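Transcription elongation factor Spt5 (Methanocaldococcus jannaschii, PDB 3LPE) stimulates transcription elongation as a heterodimer with Spt4, its NGN domain, the part in this structure, mediating the interaction with RNA polymerase. Local coordinates at residues A[11-25]-A[70-83]. Sequence-based numbering, arbitrary orientation.
Sequences MIFAVRTMVGQEKNI and MPRVRGIVPGTIAI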
ATOM      1  N   MET A  11       0.860  -5.375 -13.718  1.00 39.02           N
ATOM      2  CA  MET A  11      -0.527  -4.924 -13.438  1.00 25.84           C
ATOM      3  C   MET A  11      -0.804  -4.246 -12.091  1.00 40.67           C
ATOM      4  O   MET A  11      -0.435  -4.744 -11.012  1.00 31.56           O
ATOM      5  CB  MET A  11      -1.513  -6.063 -13.690  1.00 26.40           C
ATOM      6  CG  MET A  11      -1.443  -6.568 -15.117  1.00 33.18           C
ATOM      7  SD  MET A  11      -2.766  -7.714 -15.532  1.00 46.24           S
ATOM      8  CE  MET A  11      -1.838  -9.194 -15.874  1.00 80.66           C
ATOM      9  N   ILE A  12      -1.471  -3.094 -12.175  1.00 28.84           N
ATOM     10  CA  ILE A  12      -1.953  -2.403 -10.996  1.00 22.79           C
ATOM     11  C   ILE A  12      -3.426  -2.060 -11.219  1.00 31.16           C
ATOM     12  O   ILE A  12      -3.793  -1.610 -12.290  1.00 25.59           O
ATOM     13  CB  ILE A  12      -1.185  -1.104 -10.761  1.00 24.32           C
ATOM     14  CG1 ILE A  12       0.311  -1.403 -10.579  1.00 26.04           C
ATOM     15  CG2 ILE A  12      -1.697  -0.420  -9.515  1.00 24.74           C
ATOM     16  CD1 ILE A  12       1.176  -0.201 -10.831  1.00 28.40           C
ATOM     17  N   PHE A  13      -4.257  -2.282 -10.205  1.00 23.62           N
ATOM     18  CA  PHE A  13      -5.699  -2.012 -10.338  1.00 27.52           C
ATOM     19  C   PHE A  13      -6.159  -1.065  -9.242  1.00 24.47           C
ATOM     20  O   PHE A  13      -5.624  -1.087  -8.127  1.00 23.74           O
ATOM     21  CB  PHE A  13      -6.499  -3.319 -10.244  1.00 24.03           C
ATOM     22  CG  PHE A  13      -6.273  -4.238 -11.413  1.00 34.44           C
ATOM     23  CD1 PHE A  13      -6.948  -4.038 -12.604  1.00 36.64           C
ATOM     24  CD2 PHE A  13      -5.348  -5.273 -11.335  1.00 45.45           C
ATOM     25  CE1 PHE A  13      -6.726  -4.871 -13.703  1.00 40.93           C
ATOM     26  CE2 PHE A  13      -5.132  -6.114 -12.423  1.00 40.61           C
ATOM     27  CZ  PHE A  13      -5.818  -5.908 -13.601  1.00 34.83           C
ATOM     28  N   ALA A  14      -7.142  -0.232  -9.563  1.00 28.00           N
ATOM     29  CA  ALA A  14      -7.800   0.586  -8.550  1.00 22.69           C
ATOM     30  C   ALA A  14      -9.032  -0.161  -8.034  1.00 20.84           C
ATOM     31  O   ALA A  14      -9.867  -0.595  -8.821  1.00 26.71           O
ATOM     32  CB  ALA A  14      -8.168   1.969  -9.129  1.00 20.05           C
ATOM     33  N   VAL A  15      -9.096  -0.363  -6.720  1.00 22.37           N
ATOM     34  CA  VAL A  15     -10.219  -1.014  -6.064  1.00 21.57           C
ATOM     35  C   VAL A  15     -11.029   0.095  -5.370  1.00 25.67           C
ATOM     36  O   VAL A  15     -10.484   0.868  -4.597  1.00 22.72           O
ATOM     37  CB  VAL A  15      -9.731  -2.029  -5.013  1.00 28.29           C
ATOM     38  CG1 VAL A  15     -10.892  -2.534  -4.156  1.00 23.91           C
ATOM     39  CG2 VAL A  15      -9.032  -3.176  -5.703  1.00 20.94           C
ATOM     40  N   ARG A  16     -12.314   0.184  -5.672  1.00 27.43           N
ATOM     41  CA  ARG A  16     -13.131   1.241  -5.075  1.00 27.16           C
ATOM     42  C   ARG A  16     -13.579   0.851  -3.677  1.00 19.07           C
ATOM     43  O   ARG A  16     -14.050  -0.240  -3.451  1.00 18.96           O
ATOM     44  CB  ARG A  16     -14.333   1.567  -5.950  1.00 29.96           C
ATOM     45  CG  ARG A  16     -15.182   2.702  -5.368  1.00 26.96           C
ATOM     46  CD  ARG A  16     -16.338   3.110  -6.267  1.00 27.90           C
ATOM     47  NE  ARG A  16     -17.100   4.185  -5.616  1.00 29.55           N
ATOM     48  CZ  ARG A  16     -18.313   4.586  -5.988  1.00 27.55           C
ATOM     49  NH1 ARG A  16     -18.920   4.000  -7.007  1.00 23.72           N
ATOM     50  NH2 ARG A  16     -18.925   5.556  -5.317  1.00 23.79           N
ATOM     51  N   THR A  17     -13.444   1.765  -2.722  1.00 18.15           N
ATOM     52  CA  THR A  17     -13.870   1.460  -1.379  1.00 20.47           C
ATOM     53  C   THR A  17     -14.764   2.570  -0.899  1.00 22.18           C
ATOM     54  O   THR A  17     -14.909   3.584  -1.581  1.00 22.89           O
ATOM     55  CB  THR A  17     -12.665   1.382  -0.419  1.00 25.89           C
ATOM     56  OG1 THR A  17     -12.214   2.709  -0.107  1.00 25.06           O
ATOM     57  CG2 THR A  17     -11.494   0.549  -1.066  1.00 29.75           C
ATOM     58  N   MET A  18     -15.319   2.397   0.299  1.00 28.94           N
ATOM     59  CA  MET A  18     -15.954   3.500   0.988  1.00 27.86           C
ATOM     60  C   MET A  18     -14.942   4.560   1.366  1.00 30.85           C
ATOM     61  O   MET A  18     -13.810   4.273   1.782  1.00 23.19           O
ATOM     62  CB  MET A  18     -16.710   3.016   2.227  1.00 25.44           C
ATOM     63  CG  MET A  18     -17.830   2.059   1.848  1.00 34.86           C
ATOM     64  SD  MET A  18     -18.699   1.558   3.305  1.00 35.47           S
ATOM     65  CE  MET A  18     -19.735   3.017   3.542  1.00 52.31           C
ATOM     66  N   VAL A  19     -15.364   5.805   1.223  1.00 22.02           N
ATOM     67  CA  VAL A  19     -14.508   6.934   1.542  1.00 23.70           C
ATOM     68  C   VAL A  19     -14.159   6.896   3.009  1.00 30.78           C
ATOM     69  O   VAL A  19     -15.031   6.748   3.859  1.00 30.13           O
ATOM     70  CB  VAL A  19     -15.180   8.277   1.152  1.00 32.38           C
ATOM     71  CG1 VAL A  19     -14.417   9.458   1.724  1.00 27.01           C
ATOM     72  CG2 VAL A  19     -15.287   8.380  -0.370  1.00 35.50           C
ATOM     73  N   GLY A  20     -12.869   7.015   3.314  1.00 26.64           N
ATOM     74  CA  GLY A  20     -12.449   6.990   4.701  1.00 27.30           C
ATOM     75  C   GLY A  20     -12.054   5.609   5.206  1.00 31.96           C
ATOM     76  O   GLY A  20     -11.468   5.488   6.285  1.00 30.44           O
ATOM     77  N   GLN A  21     -12.348   4.570   4.430  1.00 25.94           N
ATOM     78  CA  GLN A  21     -11.976   3.215   4.794  1.00 30.23           C
ATOM     79  C   GLN A  21     -10.733   2.711   4.034  1.00 31.12           C
ATOM     80  O   GLN A  21     -10.443   1.517   4.031  1.00 25.97           O
ATOM     81  CB  GLN A  21     -13.139   2.252   4.513  1.00 22.01           C
ATOM     82  CG  GLN A  21     -14.368   2.530   5.371  1.00 35.28           C
ATOM     83  CD  GLN A  21     -14.100   2.289   6.826  1.00 44.24           C
ATOM     84  OE1 GLN A  21     -13.563   1.247   7.193  1.00 38.62           O
ATOM     85  NE2 GLN A  21     -14.469   3.248   7.674  1.00 37.14           N
ATOM     86  N   GLU A  22     -10.013   3.611   3.394  1.00 23.60           N
ATOM     87  CA  GLU A  22      -8.958   3.192   2.482  1.00 29.34           C
ATOM     88  C   GLU A  22      -7.848   2.417   3.194  1.00 26.26           C
ATOM     89  O   GLU A  22      -7.505   1.308   2.802  1.00 23.87           O
ATOM     90  CB  GLU A  22      -8.382   4.396   1.746  1.00 19.78           C
ATOM     91  CG  GLU A  22      -9.440   5.199   0.971  1.00 25.97           C
ATOM     92  CD  GLU A  22     -10.131   6.258   1.813  1.00 28.32           C
ATOM     93  OE1 GLU A  22      -9.909   6.318   3.044  1.00 23.77           O
ATOM     94  OE2 GLU A  22     -10.885   7.056   1.221  1.00 26.30           O
ATOM     95  N   LYS A  23      -7.290   3.013   4.229  1.00 22.24           N
ATOM     96  CA  LYS A  23      -6.216   2.360   4.991  1.00 32.28           C
ATOM     97  C   LYS A  23      -6.703   1.085   5.662  1.00 35.56           C
ATOM     98  O   LYS A  23      -5.989   0.083   5.678  1.00 28.59           O
ATOM     99  CB  LYS A  23      -5.641   3.312   6.044  1.00 34.84           C
ATOM    100  CG  LYS A  23      -4.698   4.366   5.486  1.00 32.19           C
ATOM    101  CD  LYS A  23      -4.370   5.384   6.574  1.00 35.97           C
ATOM    102  CE  LYS A  23      -3.468   6.479   6.087  1.00 55.90           C
ATOM    103  NZ  LYS A  23      -3.150   7.410   7.203  1.00 63.86           N
ATOM    104  N   ASN A  24      -7.918   1.118   6.212  1.00 29.26           N
ATOM    105  CA  ASN A  24      -8.497  -0.071   6.823  1.00 26.50           C
ATOM    106  C   ASN A  24      -8.532  -1.209   5.831  1.00 25.27           C
ATOM    107  O   ASN A  24      -8.119  -2.324   6.136  1.00 24.15           O
ATOM    108  CB  ASN A  24      -9.930   0.184   7.355  1.00 25.94           C
ATOM    109  CG  ASN A  24      -9.951   1.017   8.633  1.00 47.84           C
ATOM    110  OD1 ASN A  24      -8.928   1.213   9.280  1.00 42.77           O
ATOM    111  ND2 ASN A  24     -11.135   1.503   9.003  1.00 50.29           N
ATOM    112  N   ILE A  25      -9.008  -0.927   4.622  1.00 20.46           N
ATOM    113  CA  ILE A  25      -9.122  -1.974   3.620  1.00 24.64           C
ATOM    114  C   ILE A  25      -7.736  -2.464   3.118  1.00 22.22           C
ATOM    115  O   ILE A  25      -7.541  -3.644   2.884  1.00 21.13           O
ATOM    116  CB  ILE A  25     -10.033  -1.536   2.468  1.00 27.86           C
ATOM    117  CG1 ILE A  25     -11.486  -1.675   2.917  1.00 29.10           C
ATOM    118  CG2 ILE A  25      -9.805  -2.404   1.242  1.00 19.62           C
ATOM    119  CD1 ILE A  25     -12.393  -0.697   2.255  1.00 33.98           C
ATOM    120  N   MET A  70     -15.069  -9.165   0.737  1.00 34.62           N
ATOM    121  CA  MET A  70     -14.573  -8.134   1.649  1.00 36.49           C
ATOM    122  C   MET A  70     -15.586  -6.993   1.850  1.00 39.17           C
ATOM    123  O   MET A  70     -16.033  -6.382   0.887  1.00 31.64           O
ATOM    124  CB  MET A  70     -13.241  -7.572   1.128  1.00 34.79           C
ATOM    125  CG  MET A  70     -12.558  -6.617   2.089  1.00 32.24           C
ATOM    126  SD  MET A  70     -10.887  -6.186   1.551  1.00 31.88           S
ATOM    127  CE  MET A  70     -10.038  -7.711   1.941  1.00 38.29           C
ATOM    128  N   PRO A  71     -15.928  -6.689   3.110  1.00 35.96           N
ATOM    129  CA  PRO A  71     -16.876  -5.593   3.355  1.00 38.18           C
ATOM    130  C   PRO A  71     -16.303  -4.244   2.912  1.00 30.62           C
ATOM    131  O   PRO A  71     -15.071  -4.047   2.896  1.00 25.16           O
ATOM    132  CB  PRO A  71     -17.080  -5.630   4.877  1.00 36.75           C
ATOM    133  CG  PRO A  71     -16.702  -7.034   5.278  1.00 47.09           C
ATOM    134  CD  PRO A  71     -15.607  -7.442   4.338  1.00 45.62           C
ATOM    135  N   ARG A  72     -17.197  -3.347   2.509  1.00 26.63           N
ATOM    136  CA  ARG A  72     -16.875  -1.948   2.261  1.00 23.60           C
ATOM    137  C   ARG A  72     -16.046  -1.746   0.992  1.00 22.74           C
ATOM    138  O   ARG A  72     -15.528  -0.667   0.724  1.00 22.01           O
ATOM    139  CB  ARG A  72     -16.215  -1.318   3.488  1.00 29.52           C
ATOM    140  CG  ARG A  72     -17.029  -1.487   4.773  1.00 30.98           C
ATOM    141  CD  ARG A  72     -16.294  -0.920   5.997  1.00 34.63           C
ATOM    142  NE  ARG A  72     -17.006  -1.226   7.235  1.00 34.82           N
ATOM    143  CZ  ARG A  72     -16.594  -0.885   8.451  1.00 52.85           C
ATOM    144  NH1 ARG A  72     -15.458  -0.219   8.610  1.00 51.81           N
ATOM    145  NH2 ARG A  72     -17.321  -1.211   9.511  1.00 55.08           N
ATOM    146  N   VAL A  73     -15.974  -2.797   0.198  1.00 28.45           N
ATOM    147  CA  VAL A  73     -15.385  -2.713  -1.134  1.00 23.48           C
ATOM    148  C   VAL A  73     -16.497  -2.800  -2.189  1.00 17.83           C
ATOM    149  O   VAL A  73     -17.336  -3.693  -2.144  1.00 28.77           O
ATOM    150  CB  VAL A  73     -14.360  -3.835  -1.353  1.00 30.93           C
ATOM    151  CG1 VAL A  73     -13.913  -3.857  -2.790  1.00 20.12           C
ATOM    152  CG2 VAL A  73     -13.171  -3.627  -0.410  1.00 28.44           C
ATOM    153  N   ARG A  74     -16.480  -1.880  -3.137  1.00 18.76           N
ATOM    154  CA  ARG A  74     -17.534  -1.818  -4.183  1.00 17.29           C
ATOM    155  C   ARG A  74     -17.175  -2.568  -5.449  1.00 29.76           C
ATOM    156  O   ARG A  74     -18.057  -3.054  -6.164  1.00 25.12           O
ATOM    157  CB  ARG A  74     -17.830  -0.368  -4.543  1.00 22.99           C
ATOM    158  CG  ARG A  74     -19.022  -0.192  -5.506  1.00 22.24           C
ATOM    159  CD  ARG A  74     -20.288  -0.842  -4.917  1.00 25.15           C
ATOM    160  NE  ARG A  74     -21.435  -0.811  -5.839  1.00 23.62           N
ATOM    161  CZ  ARG A  74     -21.639  -1.699  -6.815  1.00 34.44           C
ATOM    162  NH1 ARG A  74     -20.774  -2.693  -7.021  1.00 25.58           N
ATOM    163  NH2 ARG A  74     -22.704  -1.590  -7.595  1.00 29.14           N
ATOM    164  N   GLY A  75     -15.880  -2.658  -5.757  1.00 20.22           N
ATOM    165  CA  GLY A  75     -15.464  -3.417  -6.915  1.00 18.71           C
ATOM    166  C   GLY A  75     -14.135  -2.907  -7.478  1.00 19.07           C
ATOM    167  O   GLY A  75     -13.442  -2.123  -6.835  1.00 22.02           O
ATOM    168  N   ILE A  76     -13.805  -3.340  -8.690  1.00 19.69           N
ATOM    169  CA  ILE A  76     -12.547  -2.963  -9.340  1.00 19.66           C
ATOM    170  C   ILE A  76     -12.808  -2.033 -10.525  1.00 21.88           C
ATOM    171  O   ILE A  76     -13.704  -2.267 -11.335  1.00 22.98           O
ATOM    172  CB  ILE A  76     -11.790  -4.224  -9.796  1.00 25.81           C
ATOM    173  CG1 ILE A  76     -11.657  -5.200  -8.619  1.00 26.43           C
ATOM    174  CG2 ILE A  76     -10.391  -3.865 -10.373  1.00 27.88           C
ATOM    175  CD1 ILE A  76     -11.055  -6.565  -8.993  1.00 26.18           C
ATOM    176  N   VAL A  77     -12.066  -0.935 -10.580  1.00 24.48           N
ATOM    177  CA  VAL A  77     -12.111  -0.022 -11.715  1.00 26.30           C
ATOM    178  C   VAL A  77     -11.592  -0.745 -12.948  1.00 25.50           C
ATOM    179  O   VAL A  77     -10.592  -1.460 -12.863  1.00 33.84           O
ATOM    180  CB  VAL A  77     -11.262   1.231 -11.419  1.00 20.95           C
ATOM    181  CG1 VAL A  77     -11.114   2.126 -12.649  1.00 28.20           C
ATOM    182  CG2 VAL A  77     -11.892   1.994 -10.280  1.00 19.92           C
ATOM    183  N   PRO A  78     -12.274  -0.583 -14.101  1.00 27.70           N
ATOM    184  CA  PRO A  78     -11.863  -1.279 -15.322  1.00 26.41           C
ATOM    185  C   PRO A  78     -10.509  -0.774 -15.825  1.00 31.62           C
ATOM    186  O   PRO A  78     -10.236   0.428 -15.767  1.00 31.89           O
ATOM    187  CB  PRO A  78     -12.954  -0.917 -16.329  1.00 32.55           C
ATOM    188  CG  PRO A  78     -14.098  -0.422 -15.517  1.00 43.47           C
ATOM    189  CD  PRO A  78     -13.515   0.193 -14.295  1.00 31.99           C
ATOM    190  N   GLY A  79      -9.671  -1.697 -16.274  1.00 31.33           N
ATOM    191  CA  GLY A  79      -8.394  -1.365 -16.886  1.00 28.13           C
ATOM    192  C   GLY A  79      -7.287  -1.220 -15.868  1.00 32.13           C
ATOM    193  O   GLY A  79      -7.548  -0.902 -14.723  1.00 35.25           O
ATOM    194  N   THR A  80      -6.046  -1.453 -16.289  1.00 29.52           N
ATOM    195  CA  THR A  80      -4.912  -1.303 -15.398  1.00 27.26           C
ATOM    196  C   THR A  80      -4.564   0.170 -15.224  1.00 28.04           C
ATOM    197  O   THR A  80      -5.016   1.026 -15.985  1.00 26.36           O
ATOM    198  CB  THR A  80      -3.667  -2.055 -15.936  1.00 29.88           C
ATOM    199  OG1 THR A  80      -3.457  -1.690 -17.302  1.00 34.40           O
ATOM    200  CG2 THR A  80      -3.882  -3.586 -15.864  1.00 38.28           C
ATOM    201  N   ILE A  81      -3.754   0.451 -14.208  1.00 27.30           N
ATOM    202  CA  ILE A  81      -3.222   1.785 -13.984  1.00 26.66           C
ATOM    203  C   ILE A  81      -1.735   1.768 -14.314  1.00 33.00           C
ATOM    204  O   ILE A  81      -1.002   0.930 -13.785  1.00 39.17           O
ATOM    205  CB  ILE A  81      -3.352   2.189 -12.527  1.00 24.14           C
ATOM    206  CG1 ILE A  81      -4.774   1.894 -11.991  1.00 31.44           C
ATOM    207  CG2 ILE A  81      -2.980   3.659 -12.332  1.00 37.23           C
ATOM    208  CD1 ILE A  81      -5.875   2.664 -12.697  1.00 34.65           C
ATOM    209  N   ALA A  82      -1.290   2.684 -15.173  1.00 36.58           N
ATOM    210  CA  ALA A  82       0.135   2.778 -15.532  1.00 37.75           C
ATOM    211  C   ALA A  82       0.977   3.311 -14.373  1.00 43.13           C
ATOM    212  O   ALA A  82       0.533   4.163 -13.602  1.00 31.85           O
ATOM    213  CB  ALA A  82       0.335   3.644 -16.774  1.00 40.08           C
ATOM    214  N   ILE A  83       2.207   2.817 -14.264  1.00 36.85           N
ATOM    215  CA  ILE A  83       3.081   3.200 -13.159  1.00 34.98           C
ATOM    216  C   ILE A  83       3.289   4.719 -13.095  1.00 41.74           C
ATOM    217  O   ILE A  83       3.364   5.298 -12.004  1.00 36.03           O
ATOM    218  CB  ILE A  83       4.436   2.449 -13.230  1.00 37.55           C
ATOM    219  CG1 ILE A  83       5.235   2.650 -11.941  1.00 51.84           C
ATOM    220  CG2 ILE A  83       5.232   2.869 -14.454  1.00 46.67           C
ATOM    221  CD1 ILE A  83       4.626   1.929 -10.726  1.00 37.53           C
TER
HETATM  222  O   HOH W   1      -0.321  -1.457 -14.512  1.00 28.93           O
HETATM  223  O   HOH W   2      -8.277  -0.592 -12.016  1.00 30.17           O
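Val15 and Val73 meet on the helix-packed face of the antiparallel sheet of the NGN domain. Strand 73-76 is the edge strand here and runs beside strand 12-17 at 157°. On this face the packing is tight. Val15 CG1 lies 3.6 Å from Val73 CG1; both methyls point anti to their backbone N atoms. Ile25 CG2, from the helix after strand 12-17, touches Val73 CG2 and Met70 SD, each 3.9 Å away. Helix 60-67 continues this layer over Ile76, whose CG2 also touches Phe13 CB. Backbone bonds join Arg16 N to Gly75 O and Arg74 N to Arg16 O.

Val77 N still bonds to Ala14 O; after Val77 the direct pairing is interrupted. A water accepts from Ala14 N and donates to Val77 O and Gly79 O. Direct pairing returns with Ile81 N to Ile12 O at 2.8 Å. Thr80 CG2 sits obliquely against the Phe13 ring, 3.8 Å from CZ.

The other face is looser. The extended Arg16 and the bent Arg74 touch through Arg16 CG and Arg74 CB, and both are exposed. At the solvent side beyond the strand pair, Arg72 runs past Met18 SD to Gln21. Its NH1 donates to Gln21 OE1 at 2.8 Å. The oxygen lies in the guanidinium plane, but the two flat groups stand 86° apart. Asn24 ND2 reaches the same OE1 from the opposite face of the amide.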